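Long-range contact in uncharacterized protein (Bacteroides ovatus, PDB 4ORL), which is of unknown function but belongs to the DUF4783 family, whose members probably share the cone-like alpha+beta fold of the NTF2 clan: residues Ser16-Ser21 against Lys43-Met48. Sequence-based numbering, arbitrary orientation.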
ATOM      1  N   SER A  16      -9.160  -1.531   3.315  1.00 14.85           N
ATOM      2  CA  SER A  16      -9.036  -2.240   4.593  1.00 16.91           C
ATOM      3  C   SER A  16      -7.630  -2.157   5.160  1.00 17.09           C
ATOM      4  O   SER A  16      -6.744  -2.887   4.744  1.00 16.35           O
ATOM      5  CB  SER A  16      -9.432  -3.711   4.435  1.00 17.58           C
ATOM      6  OG  SER A  16      -9.306  -4.390   5.675  1.00 19.53           O
ATOM      7  N   SER A  17      -7.442  -1.277   6.133  1.00 18.32           N
ATOM      8  CA  SER A  17      -6.178  -1.185   6.840  1.00 19.71           C
ATOM      9  C   SER A  17      -5.873  -2.466   7.614  1.00 20.78           C
ATOM     10  O   SER A  17      -4.719  -2.867   7.711  1.00 21.08           O
ATOM     11  CB  SER A  17      -6.188   0.001   7.804  1.00 22.59           C
ATOM     12  OG  SER A  17      -7.135  -0.195   8.838  1.00 26.34           O
ATOM     13  N   GLN A  18      -6.898  -3.108   8.158  1.00 22.45           N
ATOM     14  CA  GLN A  18      -6.673  -4.341   8.891  1.00 24.74           C
ATOM     15  C   GLN A  18      -6.181  -5.478   7.987  1.00 23.29           C
ATOM     16  O   GLN A  18      -5.269  -6.200   8.355  1.00 23.36           O
ATOM     17  CB  GLN A  18      -7.900  -4.732   9.710  1.00 29.18           C
ATOM     18  CG  GLN A  18      -7.943  -3.997  11.049  1.00 33.92           C
ATOM     19  CD  GLN A  18      -6.701  -4.262  11.909  1.00 38.57           C
ATOM     20  OE1 GLN A  18      -5.933  -3.347  12.216  1.00 38.58           O
ATOM     21  NE2 GLN A  18      -6.473  -5.525  12.244  1.00 42.57           N
ATOM     22  N   GLU A  19      -6.709  -5.563   6.767  1.00 21.95           N
ATOM     23  CA  GLU A  19      -6.229  -6.581   5.825  1.00 21.64           C
ATOM     24  C   GLU A  19      -4.819  -6.254   5.405  1.00 20.08           C
ATOM     25  O   GLU A  19      -3.983  -7.134   5.302  1.00 21.70           O
ATOM     26  CB  GLU A  19      -7.136  -6.693   4.600  1.00 21.55           C
ATOM     27  CG  GLU A  19      -8.445  -7.418   4.883  1.00 24.96           C
ATOM     28  CD  GLU A  19      -9.341  -7.602   3.672  1.00 25.53           C
ATOM     29  OE1 GLU A  19      -8.881  -7.405   2.536  1.00 25.55           O
ATOM     30  OE2 GLU A  19     -10.532  -7.941   3.860  1.00 31.22           O
ATOM     31  N   LEU A  20      -4.559  -4.970   5.177  1.00 18.40           N
ATOM     32  CA  LEU A  20      -3.246  -4.513   4.703  1.00 17.53           C
ATOM     33  C   LEU A  20      -2.165  -4.779   5.745  1.00 18.70           C
ATOM     34  O   LEU A  20      -1.042  -5.135   5.407  1.00 18.65           O
ATOM     35  CB  LEU A  20      -3.290  -3.031   4.349  1.00 17.08           C
ATOM     36  CG  LEU A  20      -2.072  -2.406   3.631  1.00 16.01           C
ATOM     37  CD1 LEU A  20      -1.777  -3.104   2.297  1.00 15.38           C
ATOM     38  CD2 LEU A  20      -2.281  -0.912   3.455  1.00 16.26           C
ATOM     39  N   SER A  21      -2.532  -4.636   7.022  1.00 20.74           N
ATOM     40  CA  SER A  21      -1.592  -4.783   8.133  1.00 22.82           C
ATOM     41  C   SER A  21      -0.925  -6.160   8.148  1.00 23.39           C
ATOM     42  O   SER A  21       0.242  -6.284   8.522  1.00 23.89           O
ATOM     43  CB  SER A  21      -2.305  -4.521   9.459  1.00 25.38           C
ATOM     44  OG  SER A  21      -3.177  -5.587   9.790  1.00 28.66           O
ATOM     45  N   LYS A  43       1.497   2.091  13.816  1.00 30.61           N
ATOM     46  CA  LYS A  43       1.261   3.479  13.428  1.00 30.39           C
ATOM     47  C   LYS A  43       0.980   3.588  11.936  1.00 27.68           C
ATOM     48  O   LYS A  43       0.148   4.395  11.519  1.00 27.34           O
ATOM     49  CB  LYS A  43       2.445   4.364  13.809  1.00 31.93           C
ATOM     50  CG  LYS A  43       2.597   4.544  15.308  1.00 35.90           C
ATOM     51  CD  LYS A  43       3.801   5.388  15.639  1.00 38.50           C
ATOM     52  CE  LYS A  43       3.992   5.472  17.141  1.00 43.62           C
ATOM     53  NZ  LYS A  43       4.447   4.167  17.719  1.00 45.77           N
ATOM     54  N   ALA A  44       1.676   2.784  11.140  1.00 25.80           N
ATOM     55  CA  ALA A  44       1.428   2.763   9.696  1.00 23.83           C
ATOM     56  C   ALA A  44       0.001   2.321   9.427  1.00 24.05           C
ATOM     57  O   ALA A  44      -0.674   2.873   8.530  1.00 22.85           O
ATOM     58  CB  ALA A  44       2.405   1.839   8.997  1.00 22.44           C
ATOM     59  N   THR A  45      -0.438   1.284  10.147  1.00 24.98           N
ATOM     60  CA  THR A  45      -1.798   0.746   9.990  1.00 26.02           C
ATOM     61  C   THR A  45      -2.837   1.812  10.346  1.00 26.47           C
ATOM     62  O   THR A  45      -3.827   2.005   9.617  1.00 25.09           O
ATOM     63  CB  THR A  45      -2.001  -0.543  10.844  1.00 28.42           C
ATOM     64  OG1 THR A  45      -1.084  -1.550  10.412  1.00 28.17           O
ATOM     65  CG2 THR A  45      -3.433  -1.083  10.712  1.00 29.92           C
ATOM     66  N   ALA A  46      -2.597   2.532  11.442  1.00 27.27           N
ATOM     67  CA  ALA A  46      -3.476   3.616  11.877  1.00 28.30           C
ATOM     68  C   ALA A  46      -3.517   4.764  10.858  1.00 26.62           C
ATOM     69  O   ALA A  46      -4.580   5.314  10.575  1.00 26.71           O
ATOM     70  CB  ALA A  46      -3.037   4.138  13.252  1.00 31.20           C
ATOM     71  N   ALA A  47      -2.362   5.082  10.278  1.00 25.45           N
ATOM     72  CA  ALA A  47      -2.276   6.121   9.245  1.00 24.47           C
ATOM     73  C   ALA A  47      -3.073   5.719   7.993  1.00 21.82           C
ATOM     74  O   ALA A  47      -3.778   6.551   7.409  1.00 21.84           O
ATOM     75  CB  ALA A  47      -0.822   6.385   8.886  1.00 24.36           C
HETATM   76  N   MSE A  48      -2.974   4.456   7.603  1.00 20.49           N
HETATM   77  CA  MSE A  48      -3.729   3.952   6.442  1.00 18.54           C
HETATM   78  C   MSE A  48      -5.196   3.898   6.757  1.00 19.34           C
HETATM   79  O   MSE A  48      -6.027   4.175   5.894  1.00 18.52           O
HETATM   80  CB  MSE A  48      -3.247   2.582   5.992  1.00 17.21           C
HETATM   81  CG  MSE A  48      -1.839   2.628   5.416  1.00 16.80           C
HETATM   82 SE   MSE A  48      -1.665   3.830   3.871  0.75 16.92          SE
HETATM   83  CE  MSE A  48      -3.139   3.110   2.826  1.00 14.93           C
TER
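Helix 17-21 runs roughly antiparallel to residues 43-48 of helix 41-54, the axes of these short pieces 9.1 Å apart at closest approach with 149° between their directions, and Ser17 meets Met48 where the backbones come nearest, CA to CA 5.7 Å. Both helices lie on the curved mixed sheet, in keeping with the NTF2-like fold of the clan. Thr45 is the centrepiece, its methyl and hydroxyl pushed against one side of the short helix. With chi1 at -61°, OG1 stands beside the backbone N and CG2 is thrown anti to it; the methyl faces Ser17 O at 3.7 Å and Ser17 CB at 4.1 Å, while Gln18 comes across it almost perpendicularly and brings OE1 to 3.7 Å from Thr45 CG2. The other branch, Thr45 OG1, sits 3.4 Å from Ser21 CB, a van der Waals touch to a carbon; the hydroxyl's hydrogen bond goes to Lys41 O, within its own helix. A glycine in place of Thr45 would probably open a gap beside Ser17 and Ser21 and leave Lys41 O without that hydroxyl partner. Ser17, buried, lays CB on the carbonyl Thr45 O at 3.6 Å, and its OG reaches on to Gln49 OE1, a hydrogen bond that ties the two helices together just beyond Met48. Nearer the sheet the contact turns apolar: Leu20 and the selenomethionine Met48 both pack on strand 97-108, through Ile103 and Ile105 among others. Met48 CG lies 4.1 Å from Leu20 CD2, and bends at chi2 and chi3 fold the chain back until the terminal CE borders the same methyl.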